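PDB 3LEC: NADB-Rossmann Superfamily protein from Streptococcus agalactiae, which binds a zinc ion and probably methylates N1 of adenine 22 in tRNA, using a Rossmann-like fold. Local coordinates for residues W191-E194 / L195-T199. Sequence-based numbering, arbitrary orientation.
Sequences WQNE and LNKLT
W191 to E194 pass their carbonyls forward to L195 to L198 in four successive i to i+4 hydrogen bonds, the defining ladder of an alpha-helix, here the middle of helix 185-204. The rungs are nearly straight, from L195 N to W191 O (2.9 Å) through to L198 N to E194 O (2.8 Å), the last with an N-H...O angle of 167°.

On this scaffold E194 and K197, three residues apart, form a salt bridge along the surface. NZ of K197 meets OE2 of E194 at 2.9 Å, on the syn side of the carboxylate but 35° out of its plane. Both side chains bend to bring the charges together: the lysine runs back towards the earlier turn, with CG beside its own backbone N, and bends at chi3 (-73°), while the glutamate bends at chi2. The lysine crosses N193 and E194 obliquely, and K197 CE touches both N193 ND2 (3.5 Å) and E194 OE2 (3.2 Å), which reach it from roughly perpendicular directions. The N193 side chain also lies close to a bound sulfate. One turn on, T199 OG1 donates to L195 O at 2.8 Å, the carbonyl that also accepts T199 N; the two donors come from opposite faces of the carbonyl plane.

W191 and L198 turn towards the rest of the fold. W191 is buried, meeting the rings of F175 and F187, and it shares I223 of helix 210-227 with L198, which also touches I220.

The chemistry is therefore that of an amphipathic helix in a helical hairpin: its apolar strip joins helix 210-227, while the ion pair, running from E194 beside that strip to the more exposed K197, would offset the two charges and, being partly open to solvent, probably adds only modestly to helix stability.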
ATOM      1  N   TRP A 191     -10.592  -3.567  14.237  1.00 18.43           N
ATOM      2  CA  TRP A 191     -11.478  -2.516  14.698  1.00 18.40           C
ATOM      3  C   TRP A 191     -11.910  -2.666  16.167  1.00 19.51           C
ATOM      4  O   TRP A 191     -12.089  -1.655  16.858  1.00 20.11           O
ATOM      5  CB  TRP A 191     -12.641  -2.310  13.715  1.00 17.95           C
ATOM      6  CG  TRP A 191     -12.081  -1.755  12.448  1.00 17.96           C
ATOM      7  CD1 TRP A 191     -11.891  -2.413  11.281  1.00 18.89           C
ATOM      8  CD2 TRP A 191     -11.500  -0.446  12.276  1.00 20.10           C
ATOM      9  NE1 TRP A 191     -11.273  -1.581  10.362  1.00 18.47           N
ATOM     10  CE2 TRP A 191     -11.030  -0.369  10.950  1.00 20.20           C
ATOM     11  CE3 TRP A 191     -11.357   0.674  13.115  1.00 20.29           C
ATOM     12  CZ2 TRP A 191     -10.436   0.783  10.434  1.00 20.50           C
ATOM     13  CZ3 TRP A 191     -10.763   1.816  12.611  1.00 23.61           C
ATOM     14  CH2 TRP A 191     -10.295   1.861  11.281  1.00 22.20           C
ATOM     15  N   GLN A 192     -12.008  -3.897  16.656  1.00 20.32           N
ATOM     16  CA  GLN A 192     -12.219  -4.113  18.109  1.00 21.75           C
ATOM     17  C   GLN A 192     -11.065  -3.455  18.876  1.00 21.28           C
ATOM     18  O   GLN A 192     -11.285  -2.725  19.847  1.00 21.74           O
ATOM     19  CB  GLN A 192     -12.359  -5.608  18.458  1.00 21.92           C
ATOM     20  CG  GLN A 192     -13.710  -6.230  18.101  1.00 27.38           C
ATOM     21  CD  GLN A 192     -13.657  -7.723  17.795  1.00 31.89           C
ATOM     22  OE1 GLN A 192     -12.687  -8.422  18.113  1.00 34.57           O
ATOM     23  NE2 GLN A 192     -14.707  -8.218  17.170  1.00 33.41           N
ATOM     24  N   ASN A 193      -9.839  -3.650  18.399  1.00 20.67           N
ATOM     25  CA  ASN A 193      -8.649  -3.062  19.041  1.00 21.00           C
ATOM     26  C   ASN A 193      -8.626  -1.521  19.013  1.00 20.37           C
ATOM     27  O   ASN A 193      -8.262  -0.876  19.999  1.00 20.01           O
ATOM     28  CB  ASN A 193      -7.367  -3.632  18.412  1.00 21.13           C
ATOM     29  CG  ASN A 193      -6.111  -3.178  19.134  1.00 23.34           C
ATOM     30  OD1 ASN A 193      -6.011  -3.280  20.354  1.00 25.72           O
ATOM     31  ND2 ASN A 193      -5.148  -2.670  18.382  1.00 26.02           N
ATOM     32  N   GLU A 194      -9.014  -0.938  17.880  1.00 19.56           N
ATOM     33  CA  GLU A 194      -9.121   0.514  17.750  1.00 19.42           C
ATOM     34  C   GLU A 194     -10.170   1.053  18.706  1.00 18.96           C
ATOM     35  O   GLU A 194      -9.932   2.039  19.382  1.00 18.47           O
ATOM     36  CB  GLU A 194      -9.477   0.932  16.326  1.00 19.09           C
ATOM     37  CG  GLU A 194      -8.370   0.639  15.299  1.00 23.03           C
ATOM     38  CD  GLU A 194      -7.057   1.338  15.622  1.00 25.92           C
ATOM     39  OE1 GLU A 194      -7.075   2.570  15.783  1.00 26.04           O
ATOM     40  OE2 GLU A 194      -6.012   0.645  15.723  1.00 30.96           O
ATOM     41  N   LEU A 195     -11.303   0.374  18.788  1.00 18.92           N
ATOM     42  CA  LEU A 195     -12.320   0.727  19.798  1.00 19.28           C
ATOM     43  C   LEU A 195     -11.749   0.795  21.230  1.00 20.70           C
ATOM     44  O   LEU A 195     -11.973   1.783  21.980  1.00 20.81           O
ATOM     45  CB  LEU A 195     -13.486  -0.257  19.726  1.00 20.04           C
ATOM     46  CG  LEU A 195     -14.706   0.108  20.589  1.00 19.43           C
ATOM     47  CD1 LEU A 195     -15.227   1.515  20.264  1.00 21.18           C
ATOM     48  CD2 LEU A 195     -15.787  -0.966  20.418  1.00 22.75           C
ATOM     49  N   ASN A 196     -11.006  -0.238  21.607  1.00 20.50           N
ATOM     50  CA  ASN A 196     -10.378  -0.270  22.927  1.00 20.85           C
ATOM     51  C   ASN A 196      -9.501   0.945  23.169  1.00 20.41           C
ATOM     52  O   ASN A 196      -9.658   1.640  24.169  1.00 19.98           O
ATOM     53  CB  ASN A 196      -9.563  -1.541  23.094  1.00 22.15           C
ATOM     54  CG  ASN A 196     -10.410  -2.791  23.007  1.00 24.80           C
ATOM     55  OD1 ASN A 196     -11.654  -2.730  23.052  1.00 26.69           O
ATOM     56  ND2 ASN A 196      -9.747  -3.938  22.872  1.00 26.85           N
ATOM     57  N   LYS A 197      -8.592   1.203  22.234  1.00 19.45           N
ATOM     58  CA  LYS A 197      -7.708   2.363  22.301  1.00 19.38           C
ATOM     59  C   LYS A 197      -8.454   3.693  22.359  1.00 19.21           C
ATOM     60  O   LYS A 197      -8.122   4.571  23.149  1.00 18.46           O
ATOM     61  CB  LYS A 197      -6.701   2.331  21.139  1.00 18.80           C
ATOM     62  CG  LYS A 197      -5.739   1.137  21.262  1.00 20.40           C
ATOM     63  CD  LYS A 197      -4.614   1.153  20.215  1.00 19.23           C
ATOM     64  CE  LYS A 197      -5.122   0.792  18.823  1.00 24.48           C
ATOM     65  NZ  LYS A 197      -3.987   0.751  17.808  1.00 26.54           N
ATOM     66  N   LEU A 198      -9.456   3.853  21.503  1.00 19.18           N
ATOM     67  CA  LEU A 198     -10.209   5.075  21.511  1.00 19.65           C
ATOM     68  C   LEU A 198     -10.963   5.251  22.833  1.00 18.80           C
ATOM     69  O   LEU A 198     -11.161   6.368  23.303  1.00 18.51           O
ATOM     70  CB  LEU A 198     -11.182   5.096  20.333  1.00 19.96           C
ATOM     71  CG  LEU A 198     -10.525   5.116  18.937  1.00 21.39           C
ATOM     72  CD1 LEU A 198     -11.594   4.859  17.915  1.00 22.99           C
ATOM     73  CD2 LEU A 198      -9.815   6.433  18.629  1.00 24.68           C
ATOM     74  N   THR A 199     -11.385   4.140  23.419  1.00 19.32           N
ATOM     75  CA  THR A 199     -12.121   4.206  24.674  1.00 20.29           C
ATOM     76  C   THR A 199     -11.197   4.609  25.845  1.00 20.46           C
ATOM     77  O   THR A 199     -11.585   5.409  26.700  1.00 22.14           O
ATOM     78  CB  THR A 199     -12.872   2.898  24.950  1.00 20.26           C
ATOM     79  OG1 THR A 199     -13.793   2.656  23.865  1.00 19.19           O
ATOM     80  CG2 THR A 199     -13.660   3.008  26.274  1.00 21.44           C
TER